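Local coordinates for protein aminopeptidase N (PDB 5DLL) that cleaves N-terminal amino acids, preferably alanine, from peptides as a zinc-dependent M1-family aminopeptidase, probably in the breakdown of intracellular peptides, at residues Leu27-Thr31 with Val149-Phe153; Phe445-Trp451 with Leu493-Val497; Trp747-Gln751 with Leu766-Ala771. All coordinates share one frame; numbering follows the deposited sequence.

Contact 1: residues Leu27-Thr31 with Val149-Phe153; sequences LIDET and VMAAF
T31 and F153 stand side by side and point the same way, with T31 CB over one face of the F153 ring in a CH-pi contact, 4.0 Å from the ring centroid and 13° off its normal. The methyl CG2 reaches CE2 of the same ring at 3.6 Å. With T31 OG1 anti to the carbonyl carbon (chi1 -58°), the hydroxyl is turned to the A151 methyl, while its hydrogen bond is made with Y143 OH. Two backbone bonds tie the chains here: A152 N to D29 O at 3.0 Å, nearly straight at 174°, and T31 N to A152 O at 2.9 Å. They are the rungs of a parallel pairing between strands 26-36 and 150-160 in the mixed beta sheet of the M1 N-terminal domain. E30 and A152 share the other face of that sheet. Before the corner at D29 the pairing gives way to side-chain packing: I28 CG2 lies 3.7 Å from A151 CB, I28 CG1 rests on V149 CG1, and L27 CD2 meets V149 CG2 at 4.0 Å. Farther out, strand 42-52 bonds to the backbones of L27, D29 and E30, and A151 bonds to K194 of strand 193-195. Y143 touches I28, A151 and F153.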
ATOM      1  N   LEU A  27      25.924 -21.185   9.803  1.00 45.75           N
ATOM      2  CA  LEU A  27      24.459 -21.218   9.748  1.00 46.78           C
ATOM      3  C   LEU A  27      23.845 -21.725  11.047  1.00 48.44           C
ATOM      4  O   LEU A  27      24.493 -22.429  11.818  1.00 48.33           O
ATOM      5  CB  LEU A  27      23.989 -22.100   8.589  1.00 47.34           C
ATOM      6  CG  LEU A  27      24.123 -21.500   7.186  1.00 51.76           C
ATOM      7  CD1 LEU A  27      23.978 -22.590   6.131  1.00 53.89           C
ATOM      8  CD2 LEU A  27      23.109 -20.383   6.962  1.00 46.67           C
ATOM      9  N   ILE A  28      22.580 -21.371  11.266  1.00 50.98           N
ATOM     10  CA  ILE A  28      21.860 -21.724  12.486  1.00 44.31           C
ATOM     11  C   ILE A  28      20.684 -22.624  12.136  1.00 44.82           C
ATOM     12  O   ILE A  28      19.811 -22.249  11.353  1.00 57.36           O
ATOM     13  CB  ILE A  28      21.361 -20.467  13.234  1.00 41.90           C
ATOM     14  CG1 ILE A  28      22.538 -19.510  13.478  1.00 36.14           C
ATOM     15  CG2 ILE A  28      20.671 -20.858  14.544  1.00 38.01           C
ATOM     16  CD1 ILE A  28      22.188 -18.239  14.226  1.00 36.21           C
ATOM     17  N   ASP A  29      20.687 -23.820  12.718  1.00 45.65           N
ATOM     18  CA  ASP A  29      19.631 -24.798  12.517  1.00 43.98           C
ATOM     19  C   ASP A  29      18.480 -24.554  13.486  1.00 42.00           C
ATOM     20  O   ASP A  29      17.313 -24.569  13.081  1.00 45.51           O
ATOM     21  CB  ASP A  29      20.182 -26.219  12.703  1.00 50.19           C
ATOM     22  CG  ASP A  29      21.083 -26.665  11.552  1.00 59.26           C
ATOM     23  OD1 ASP A  29      21.116 -25.983  10.500  1.00 63.38           O
ATOM     24  OD2 ASP A  29      21.751 -27.715  11.699  1.00 49.78           O
ATOM     25  N   GLU A  30      18.816 -24.343  14.759  1.00 37.09           N
ATOM     26  CA  GLU A  30      17.825 -24.136  15.814  1.00 39.55           C
ATOM     27  C   GLU A  30      18.214 -23.003  16.752  1.00 39.94           C
ATOM     28  O   GLU A  30      19.390 -22.722  16.955  1.00 39.46           O
ATOM     29  CB  GLU A  30      17.627 -25.409  16.639  1.00 42.81           C
ATOM     30  CG  GLU A  30      17.293 -26.636  15.810  1.00 55.37           C
ATOM     31  CD  GLU A  30      16.368 -27.595  16.526  1.00 64.08           C
ATOM     32  OE1 GLU A  30      16.578 -27.838  17.730  1.00 61.78           O
ATOM     33  OE2 GLU A  30      15.425 -28.101  15.881  1.00 67.75           O
ATOM     34  N   THR A  31      17.202 -22.376  17.340  1.00 44.67           N
ATOM     35  CA  THR A  31      17.387 -21.266  18.262  1.00 38.37           C
ATOM     36  C   THR A  31      16.445 -21.459  19.450  1.00 40.01           C
ATOM     37  O   THR A  31      15.225 -21.477  19.282  1.00 49.77           O
ATOM     38  CB  THR A  31      17.072 -19.934  17.557  1.00 39.68           C
ATOM     39  OG1 THR A  31      17.925 -19.789  16.411  1.00 40.97           O
ATOM     40  CG2 THR A  31      17.268 -18.755  18.503  1.00 41.15           C
ATOM     41  N   VAL A 149      19.785 -16.470   6.984  1.00 37.41           N
ATOM     42  CA  VAL A 149      19.984 -17.428   8.060  1.00 35.20           C
ATOM     43  C   VAL A 149      18.641 -17.642   8.751  1.00 34.53           C
ATOM     44  O   VAL A 149      18.123 -16.736   9.419  1.00 31.78           O
ATOM     45  CB  VAL A 149      21.039 -16.940   9.064  1.00 35.21           C
ATOM     46  CG1 VAL A 149      21.205 -17.942  10.200  1.00 34.88           C
ATOM     47  CG2 VAL A 149      22.361 -16.710   8.350  1.00 37.69           C
ATOM     48  N   MET A 150      18.088 -18.843   8.561  1.00 34.65           N
ATOM     49  CA  MET A 150      16.766 -19.207   9.057  1.00 35.03           C
ATOM     50  C   MET A 150      16.858 -20.415   9.977  1.00 33.63           C
ATOM     51  O   MET A 150      17.516 -21.401   9.643  1.00 33.95           O
ATOM     52  CB  MET A 150      15.843 -19.556   7.894  1.00 38.95           C
ATOM     53  CG  MET A 150      15.653 -18.448   6.867  1.00 40.63           C
ATOM     54  SD  MET A 150      14.795 -19.052   5.401  1.00 44.72           S
ATOM     55  CE  MET A 150      16.035 -20.249   4.908  1.00 53.91           C
ATOM     56  N   ALA A 151      16.165 -20.347  11.112  1.00 32.10           N
ATOM     57  CA  ALA A 151      16.280 -21.363  12.151  1.00 31.58           C
ATOM     58  C   ALA A 151      14.932 -21.721  12.769  1.00 33.13           C
ATOM     59  O   ALA A 151      13.989 -20.933  12.731  1.00 32.46           O
ATOM     60  CB  ALA A 151      17.221 -20.873  13.229  1.00 30.59           C
ATOM     61  N   ALA A 152      14.863 -22.921  13.343  1.00 34.85           N
ATOM     62  CA  ALA A 152      13.687 -23.378  14.081  1.00 36.39           C
ATOM     63  C   ALA A 152      13.714 -22.831  15.511  1.00 37.97           C
ATOM     64  O   ALA A 152      14.658 -23.081  16.260  1.00 35.92           O
ATOM     65  CB  ALA A 152      13.635 -24.896  14.092  1.00 36.79           C
ATOM     66  N   PHE A 153      12.669 -22.090  15.880  1.00 44.07           N
ATOM     67  CA  PHE A 153      12.626 -21.367  17.156  1.00 46.60           C
ATOM     68  C   PHE A 153      11.785 -22.063  18.227  1.00 46.06           C
ATOM     69  O   PHE A 153      10.601 -22.315  18.015  1.00 47.95           O
ATOM     70  CB  PHE A 153      12.054 -19.958  16.948  1.00 45.54           C
ATOM     71  CG  PHE A 153      13.059 -18.953  16.460  1.00 43.62           C
ATOM     72  CD1 PHE A 153      13.445 -18.925  15.128  1.00 44.64           C
ATOM     73  CD2 PHE A 153      13.600 -18.014  17.328  1.00 40.00           C
ATOM     74  CE1 PHE A 153      14.358 -17.989  14.669  1.00 45.31           C
ATOM     75  CE2 PHE A 153      14.512 -17.074  16.874  1.00 40.95           C
ATOM     76  CZ  PHE A 153      14.893 -17.060  15.544  1.00 39.06           C
TER

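Contact 2: residues Phe445-Trp451 with Leu493-Val497; sequences FSLFKRW and LHIPV
The contact joins the M1 peptidase part of the chain to the Ig-like beta domain through an indole hydrogen bond. W451 NE1 donates to H494 O at 2.8 Å with an angle of 167° at the hydrogen; the oxygen lies in the indole plane, whereas the donor stands 36° out of the carbonyl plane. L493 CD1 lies over one face of the same indole, 3.7 Å from the six-membered ring centroid in a CH-pi contact, and I495 CD1 approaches CZ2 at 3.5 Å; the bond at the N-H edge and the methyl over one face together fix the indole's position and tilt. The second L493 branch, CD2, crosses R450 CG at 3.6 Å. H494 projects into the coil and turn at 445-450: CG anti to the backbone N (chi1 -166°) carries the imidazole over to F448, where ND1 is 4.0 Å from F448 CB, and H494 CB lies at the edge of the F448 ring. L447 CD2 adds a looser contact with the L493-H494 backbone. Helix 390-423 backs the interface, its I399 and M402 touching W451 and its I403 touching F448. Helix 430-439 packs on F445, and strand 508-516 pairs with strand 495-502, its E515 lying against H494.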
ATOM      1  N   PHE A 445      12.306 -17.093 -19.769  1.00 68.89           N
ATOM      2  CA  PHE A 445      12.137 -15.716 -19.291  1.00 67.71           C
ATOM      3  C   PHE A 445      13.485 -15.048 -18.992  1.00 65.18           C
ATOM      4  O   PHE A 445      13.640 -14.389 -17.966  1.00 62.12           O
ATOM      5  CB  PHE A 445      11.270 -15.689 -18.021  1.00 69.40           C
ATOM      6  CG  PHE A 445       9.823 -16.038 -18.246  1.00 68.78           C
ATOM      7  CD1 PHE A 445       9.070 -15.376 -19.209  1.00 72.32           C
ATOM      8  CD2 PHE A 445       9.199 -16.998 -17.460  1.00 68.32           C
ATOM      9  CE1 PHE A 445       7.734 -15.690 -19.400  1.00 79.70           C
ATOM     10  CE2 PHE A 445       7.864 -17.313 -17.643  1.00 71.12           C
ATOM     11  CZ  PHE A 445       7.130 -16.659 -18.615  1.00 75.65           C
ATOM     12  N   SER A 446      14.458 -15.210 -19.883  1.00 68.21           N
ATOM     13  CA  SER A 446      15.770 -14.584 -19.699  1.00 70.69           C
ATOM     14  C   SER A 446      15.703 -13.077 -19.937  1.00 70.30           C
ATOM     15  O   SER A 446      16.299 -12.303 -19.188  1.00 70.21           O
ATOM     16  CB  SER A 446      16.820 -15.220 -20.616  1.00 73.80           C
ATOM     17  OG  SER A 446      17.264 -16.458 -20.089  1.00 77.40           O
ATOM     18  N   LEU A 447      14.979 -12.673 -20.980  1.00 69.98           N
ATOM     19  CA  LEU A 447      14.822 -11.258 -21.327  1.00 71.68           C
ATOM     20  C   LEU A 447      13.913 -10.539 -20.334  1.00 69.83           C
ATOM     21  O   LEU A 447      14.061  -9.340 -20.093  1.00 72.85           O
ATOM     22  CB  LEU A 447      14.245 -11.109 -22.739  1.00 72.85           C
ATOM     23  CG  LEU A 447      14.378  -9.719 -23.372  1.00 74.62           C
ATOM     24  CD1 LEU A 447      15.810  -9.455 -23.829  1.00 76.65           C
ATOM     25  CD2 LEU A 447      13.408  -9.574 -24.532  1.00 73.50           C
ATOM     26  N   PHE A 448      12.962 -11.275 -19.773  1.00 64.28           N
ATOM     27  CA  PHE A 448      12.064 -10.716 -18.777  1.00 61.25           C
ATOM     28  C   PHE A 448      12.804 -10.300 -17.496  1.00 65.44           C
ATOM     29  O   PHE A 448      12.419  -9.326 -16.850  1.00 67.13           O
ATOM     30  CB  PHE A 448      10.966 -11.723 -18.450  1.00 58.44           C
ATOM     31  CG  PHE A 448       9.914 -11.183 -17.537  1.00 56.30           C
ATOM     32  CD1 PHE A 448       8.886 -10.404 -18.036  1.00 55.80           C
ATOM     33  CD2 PHE A 448       9.956 -11.443 -16.176  1.00 58.87           C
ATOM     34  CE1 PHE A 448       7.913  -9.898 -17.198  1.00 54.29           C
ATOM     35  CE2 PHE A 448       8.986 -10.938 -15.331  1.00 59.16           C
ATOM     36  CZ  PHE A 448       7.962 -10.165 -15.844  1.00 54.91           C
ATOM     37  N   LYS A 449      13.862 -11.034 -17.137  1.00 64.05           N
ATOM     38  CA  LYS A 449      14.674 -10.721 -15.946  1.00 61.08           C
ATOM     39  C   LYS A 449      15.249  -9.302 -15.946  1.00 62.18           C
ATOM     40  O   LYS A 449      15.512  -8.732 -14.883  1.00 58.41           O
ATOM     41  CB  LYS A 449      15.808 -11.740 -15.785  1.00 60.05           C
ATOM     42  CG  LYS A 449      15.333 -13.069 -15.229  1.00 59.76           C
ATOM     43  CD  LYS A 449      16.401 -14.142 -15.304  1.00 62.16           C
ATOM     44  CE  LYS A 449      15.867 -15.465 -14.787  1.00 61.40           C
ATOM     45  NZ  LYS A 449      16.838 -16.571 -14.978  1.00 65.22           N
ATOM     46  N   ARG A 450      15.433  -8.745 -17.142  1.00 65.47           N
ATOM     47  CA  ARG A 450      15.900  -7.369 -17.330  1.00 66.56           C
ATOM     48  C   ARG A 450      14.990  -6.304 -16.676  1.00 65.35           C
ATOM     49  O   ARG A 450      15.432  -5.176 -16.447  1.00 65.88           O
ATOM     50  CB  ARG A 450      16.070  -7.104 -18.836  1.00 68.26           C
ATOM     51  CG  ARG A 450      16.629  -5.745 -19.234  1.00 77.03           C
ATOM     52  CD  ARG A 450      17.965  -5.437 -18.579  1.00 88.33           C
ATOM     53  NE  ARG A 450      18.428  -4.090 -18.913  1.00 88.74           N
ATOM     54  CZ  ARG A 450      19.392  -3.437 -18.268  1.00 85.21           C
ATOM     55  NH1 ARG A 450      20.019  -3.998 -17.235  1.00 79.39           N
ATOM     56  NH2 ARG A 450      19.732  -2.211 -18.657  1.00 87.67           N
ATOM     57  N   TRP A 451      13.735  -6.656 -16.378  1.00 63.52           N
ATOM     58  CA  TRP A 451      12.826  -5.777 -15.616  1.00 62.51           C
ATOM     59  C   TRP A 451      13.336  -5.445 -14.204  1.00 58.88           C
ATOM     60  O   TRP A 451      13.083  -4.353 -13.684  1.00 52.16           O
ATOM     61  CB  TRP A 451      11.428  -6.404 -15.495  1.00 62.55           C
ATOM     62  CG  TRP A 451      10.537  -6.192 -16.686  1.00 63.36           C
ATOM     63  CD1 TRP A 451      10.215  -7.109 -17.645  1.00 65.36           C
ATOM     64  CD2 TRP A 451       9.836  -4.988 -17.029  1.00 64.68           C
ATOM     65  NE1 TRP A 451       9.367  -6.549 -18.569  1.00 63.35           N
ATOM     66  CE2 TRP A 451       9.119  -5.248 -18.215  1.00 65.88           C
ATOM     67  CE3 TRP A 451       9.754  -3.713 -16.454  1.00 67.09           C
ATOM     68  CZ2 TRP A 451       8.324  -4.278 -18.840  1.00 68.85           C
ATOM     69  CZ3 TRP A 451       8.962  -2.750 -17.074  1.00 64.93           C
ATOM     70  CH2 TRP A 451       8.259  -3.040 -18.254  1.00 68.01           C
ATOM     71  N   LEU A 493      12.899  -4.429 -23.321  1.00 77.03           N
ATOM     72  CA  LEU A 493      12.288  -5.329 -22.343  1.00 74.28           C
ATOM     73  C   LEU A 493      11.286  -6.303 -22.974  1.00 72.26           C
ATOM     74  O   LEU A 493      10.955  -6.206 -24.155  1.00 68.17           O
ATOM     75  CB  LEU A 493      11.573  -4.509 -21.267  1.00 70.66           C
ATOM     76  CG  LEU A 493      12.436  -3.494 -20.519  1.00 72.63           C
ATOM     77  CD1 LEU A 493      11.567  -2.470 -19.804  1.00 71.06           C
ATOM     78  CD2 LEU A 493      13.355  -4.207 -19.541  1.00 74.76           C
ATOM     79  N   HIS A 494      10.816  -7.240 -22.155  1.00 72.43           N
ATOM     80  CA  HIS A 494       9.757  -8.169 -22.522  1.00 70.83           C
ATOM     81  C   HIS A 494       8.419  -7.547 -22.101  1.00 70.41           C
ATOM     82  O   HIS A 494       8.089  -7.523 -20.911  1.00 66.82           O
ATOM     83  CB  HIS A 494       9.986  -9.495 -21.788  1.00 71.61           C
ATOM     84  CG  HIS A 494       9.183 -10.642 -22.318  1.00 70.90           C
ATOM     85  ND1 HIS A 494       9.586 -11.953 -22.177  1.00 72.19           N
ATOM     86  CD2 HIS A 494       8.008 -10.681 -22.990  1.00 69.11           C
ATOM     87  CE1 HIS A 494       8.692 -12.750 -22.733  1.00 71.93           C
ATOM     88  NE2 HIS A 494       7.727 -12.003 -23.236  1.00 70.87           N
ATOM     89  N   ILE A 495       7.660  -7.032 -23.073  1.00 71.44           N
ATOM     90  CA  ILE A 495       6.379  -6.364 -22.795  1.00 69.41           C
ATOM     91  C   ILE A 495       5.211  -7.242 -23.254  1.00 67.01           C
ATOM     92  O   ILE A 495       5.130  -7.583 -24.436  1.00 68.47           O
ATOM     93  CB  ILE A 495       6.230  -4.999 -23.527  1.00 69.23           C
ATOM     94  CG1 ILE A 495       7.555  -4.229 -23.624  1.00 70.62           C
ATOM     95  CG2 ILE A 495       5.162  -4.146 -22.852  1.00 67.86           C
ATOM     96  CD1 ILE A 495       8.131  -3.776 -22.304  1.00 71.79           C
ATOM     97  N   PRO A 496       4.306  -7.614 -22.329  1.00 63.84           N
ATOM     98  CA  PRO A 496       3.058  -8.261 -22.716  1.00 62.95           C
ATOM     99  C   PRO A 496       1.977  -7.230 -23.028  1.00 62.89           C
ATOM    100  O   PRO A 496       1.713  -6.344 -22.209  1.00 59.63           O
ATOM    101  CB  PRO A 496       2.685  -9.072 -21.475  1.00 60.93           C
ATOM    102  CG  PRO A 496       3.261  -8.306 -20.341  1.00 60.67           C
ATOM    103  CD  PRO A 496       4.456  -7.552 -20.866  1.00 62.24           C
ATOM    104  N   VAL A 497       1.372  -7.352 -24.209  1.00 64.61           N
ATOM    105  CA  VAL A 497       0.311  -6.450 -24.648  1.00 61.85           C
ATOM    106  C   VAL A 497      -1.002  -7.216 -24.772  1.00 60.23           C
ATOM    107  O   VAL A 497      -1.255  -7.872 -25.785  1.00 61.32           O
ATOM    108  CB  VAL A 497       0.645  -5.804 -26.007  1.00 62.66           C
ATOM    109  CG1 VAL A 497      -0.244  -4.591 -26.246  1.00 63.09           C
ATOM    110  CG2 VAL A 497       2.115  -5.415 -26.067  1.00 64.73           C
TER

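Contact 3: residues Trp747-Gln751 with Leu766-Ala771; sequences WLLSQ and LVNHPA
L766 pushes both its methyls among three side chains of helix 741-752, crossing two of them obliquely and sliding past the third. Against Q751 it crosses obliquely, CD1 lying 3.7 Å from NE2 and close to the amide carbon as well, while CD2 lies near both NE2 and OE1. Against L748 the two leucines slide past each other in opposite directions, L748 CD2 to L766 CD2 at 4.1 Å. Against W747 the approach is again oblique, CD2 coming to CH2 of the indole at 4.0 Å.

The Q751 amide is placed over the indole by its own helix: NE2 sits 3.2 Å above the centre of the W747 ring system and donates to W747 O at 2.8 Å, from 59° out of the carbonyl plane. Q751 N reaches the same oxygen from the opposite face, so W747 O is gripped twice. The contact joins two successive helices of the alpha-helical C-terminal domain, classed with ARM-like repeats, and the loop that follows the second of them.

In that loop the H769 side chain crosses that of W747 at about a right angle, but the rings themselves meet obliquely, planes at 47° and centroids 5.5 Å apart, with CE1 3.8 Å from W747 CH2. The A771 methyl lies 3.9 Å from W747 CZ3 and in the plane of the H769 ring, at its edge. The W747 side chain leaves trans to its own amide nitrogen (chi1 -179°), which carries the indole out toward this loop. Helix 723-736 adds further partners: I730 O accepts from W747 NE1, F733 lies nearly parallel to the indole, and Y734 meets both W747 and, edge-to-face, H769.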
ATOM      1  N   TRP A 747     -14.721  14.948   9.784  1.00 43.75           N
ATOM      2  CA  TRP A 747     -15.415  16.229   9.892  1.00 41.87           C
ATOM      3  C   TRP A 747     -14.488  17.392   9.518  1.00 43.10           C
ATOM      4  O   TRP A 747     -14.892  18.320   8.807  1.00 40.32           O
ATOM      5  CB  TRP A 747     -15.957  16.392  11.311  1.00 38.60           C
ATOM      6  CG  TRP A 747     -16.721  17.648  11.560  1.00 41.96           C
ATOM      7  CD1 TRP A 747     -17.948  17.985  11.057  1.00 43.89           C
ATOM      8  CD2 TRP A 747     -16.326  18.726  12.411  1.00 47.02           C
ATOM      9  NE1 TRP A 747     -18.333  19.217  11.531  1.00 43.99           N
ATOM     10  CE2 TRP A 747     -17.356  19.693  12.367  1.00 49.47           C
ATOM     11  CE3 TRP A 747     -15.195  18.976  13.201  1.00 45.21           C
ATOM     12  CZ2 TRP A 747     -17.288  20.891  13.083  1.00 48.57           C
ATOM     13  CZ3 TRP A 747     -15.129  20.161  13.912  1.00 43.41           C
ATOM     14  CH2 TRP A 747     -16.171  21.106  13.847  1.00 45.76           C
ATOM     15  N   LEU A 748     -13.245  17.326   9.987  1.00 44.88           N
ATOM     16  CA  LEU A 748     -12.232  18.328   9.653  1.00 45.50           C
ATOM     17  C   LEU A 748     -11.872  18.263   8.172  1.00 48.99           C
ATOM     18  O   LEU A 748     -11.878  19.282   7.476  1.00 51.67           O
ATOM     19  CB  LEU A 748     -10.965  18.116  10.490  1.00 45.79           C
ATOM     20  CG  LEU A 748     -11.088  18.295  12.006  1.00 45.67           C
ATOM     21  CD1 LEU A 748      -9.889  17.685  12.714  1.00 46.23           C
ATOM     22  CD2 LEU A 748     -11.241  19.765  12.372  1.00 45.19           C
ATOM     23  N   LEU A 749     -11.562  17.057   7.701  1.00 49.16           N
ATOM     24  CA  LEU A 749     -11.183  16.837   6.307  1.00 44.63           C
ATOM     25  C   LEU A 749     -12.254  17.337   5.356  1.00 44.65           C
ATOM     26  O   LEU A 749     -11.941  17.976   4.362  1.00 46.15           O
ATOM     27  CB  LEU A 749     -10.912  15.353   6.049  1.00 46.81           C
ATOM     28  CG  LEU A 749     -10.545  14.922   4.622  1.00 48.15           C
ATOM     29  CD1 LEU A 749      -9.409  15.754   4.051  1.00 45.81           C
ATOM     30  CD2 LEU A 749     -10.173  13.446   4.603  1.00 49.43           C
ATOM     31  N   SER A 750     -13.515  17.047   5.669  1.00 52.36           N
ATOM     32  CA  SER A 750     -14.639  17.465   4.826  1.00 52.64           C
ATOM     33  C   SER A 750     -14.718  18.980   4.716  1.00 50.73           C
ATOM     34  O   SER A 750     -14.913  19.518   3.624  1.00 61.92           O
ATOM     35  CB  SER A 750     -15.963  16.926   5.375  1.00 53.84           C
ATOM     36  OG  SER A 750     -16.029  15.519   5.250  1.00 50.35           O
ATOM     37  N   GLN A 751     -14.569  19.660   5.850  1.00 47.23           N
ATOM     38  CA  GLN A 751     -14.552  21.123   5.873  1.00 48.08           C
ATOM     39  C   GLN A 751     -13.351  21.673   5.100  1.00 51.80           C
ATOM     40  O   GLN A 751     -13.493  22.602   4.301  1.00 47.75           O
ATOM     41  CB  GLN A 751     -14.543  21.638   7.311  1.00 43.01           C
ATOM     42  CG  GLN A 751     -15.891  21.542   8.001  1.00 46.64           C
ATOM     43  CD  GLN A 751     -15.791  21.744   9.500  1.00 55.98           C
ATOM     44  OE1 GLN A 751     -16.253  22.752  10.036  1.00 56.26           O
ATOM     45  NE2 GLN A 751     -15.167  20.788  10.185  1.00 56.34           N
ATOM     46  N   LEU A 766     -10.827  26.511  12.597  1.00 59.23           N
ATOM     47  CA  LEU A 766     -10.732  25.132  13.071  1.00 65.25           C
ATOM     48  C   LEU A 766      -9.466  24.837  13.878  1.00 65.43           C
ATOM     49  O   LEU A 766      -9.500  23.986  14.766  1.00 71.20           O
ATOM     50  CB  LEU A 766     -10.855  24.140  11.902  1.00 68.54           C
ATOM     51  CG  LEU A 766     -12.270  23.932  11.348  1.00 69.47           C
ATOM     52  CD1 LEU A 766     -12.234  23.048  10.108  1.00 64.38           C
ATOM     53  CD2 LEU A 766     -13.199  23.346  12.405  1.00 71.16           C
ATOM     54  N   VAL A 767      -8.363  25.529  13.599  1.00 66.06           N
ATOM     55  CA  VAL A 767      -7.130  25.308  14.373  1.00 64.28           C
ATOM     56  C   VAL A 767      -7.319  25.697  15.847  1.00 63.36           C
ATOM     57  O   VAL A 767      -6.703  25.107  16.735  1.00 67.65           O
ATOM     58  CB  VAL A 767      -5.891  26.031  13.777  1.00 60.66           C
ATOM     59  CG1 VAL A 767      -5.721  25.699  12.298  1.00 55.01           C
ATOM     60  CG2 VAL A 767      -5.960  27.536  13.996  1.00 67.33           C
ATOM     61  N   ASN A 768      -8.193  26.671  16.097  1.00 64.55           N
ATOM     62  CA  ASN A 768      -8.492  27.138  17.454  1.00 66.51           C
ATOM     63  C   ASN A 768      -9.589  26.306  18.135  1.00 63.30           C
ATOM     64  O   ASN A 768      -9.829  26.446  19.335  1.00 60.87           O
ATOM     65  CB  ASN A 768      -8.903  28.614  17.417  1.00 67.60           C
ATOM     66  CG  ASN A 768      -7.958  29.464  16.575  1.00 69.98           C
ATOM     67  OD1 ASN A 768      -6.736  29.337  16.670  1.00 62.25           O
ATOM     68  ND2 ASN A 768      -8.525  30.329  15.737  1.00 69.05           N
ATOM     69  N   HIS A 769     -10.237  25.441  17.356  1.00 61.78           N
ATOM     70  CA  HIS A 769     -11.327  24.584  17.827  1.00 62.43           C
ATOM     71  C   HIS A 769     -10.761  23.408  18.635  1.00 59.32           C
ATOM     72  O   HIS A 769      -9.720  22.858  18.271  1.00 56.62           O
ATOM     73  CB  HIS A 769     -12.108  24.070  16.610  1.00 63.91           C
ATOM     74  CG  HIS A 769     -13.558  23.809  16.872  1.00 72.38           C
ATOM     75  ND1 HIS A 769     -14.078  22.538  16.988  1.00 67.85           N
ATOM     76  CD2 HIS A 769     -14.601  24.658  17.029  1.00 75.60           C
ATOM     77  CE1 HIS A 769     -15.377  22.615  17.211  1.00 68.07           C
ATOM     78  NE2 HIS A 769     -15.720  23.890  17.239  1.00 73.78           N
ATOM     79  N   PRO A 770     -11.443  23.008  19.731  1.00 64.90           N
ATOM     80  CA  PRO A 770     -10.916  21.929  20.580  1.00 68.80           C
ATOM     81  C   PRO A 770     -10.864  20.575  19.867  1.00 73.93           C
ATOM     82  O   PRO A 770     -10.114  19.690  20.283  1.00 73.15           O
ATOM     83  CB  PRO A 770     -11.914  21.878  21.740  1.00 66.30           C
ATOM     84  CG  PRO A 770     -13.190  22.361  21.145  1.00 63.83           C
ATOM     85  CD  PRO A 770     -12.782  23.438  20.179  1.00 66.52           C
ATOM     86  N   ALA A 771     -11.669  20.426  18.815  1.00 74.02           N
ATOM     87  CA  ALA A 771     -11.599  19.270  17.920  1.00 64.92           C
ATOM     88  C   ALA A 771     -10.245  19.151  17.218  1.00 66.80           C
ATOM     89  O   ALA A 771      -9.839  18.051  16.845  1.00 65.36           O
ATOM     90  CB  ALA A 771     -12.707  19.340  16.883  1.00 65.58           C
TER

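The three contacts follow one another along the chain without overlap and sample separate parts of the enzyme: contact 1 the N-terminal beta domain, contact 2 the joint between the peptidase domain and the Ig-like domain, contact 3 the helical C-terminal domain. Centres of contacts 1 and 2 are 36 Å apart, nearest atoms about 20 Å; contact 3 lies across the chain's centre from both, its centre 52 Å from that of contact 1 and 50 Å from that of contact 2. None touches the zinc held by H309, H313 and E332. Contact 1 lies near the sodium site: the T31 side chain is about 9 Å from the sodium ion at V44, T106 and T141.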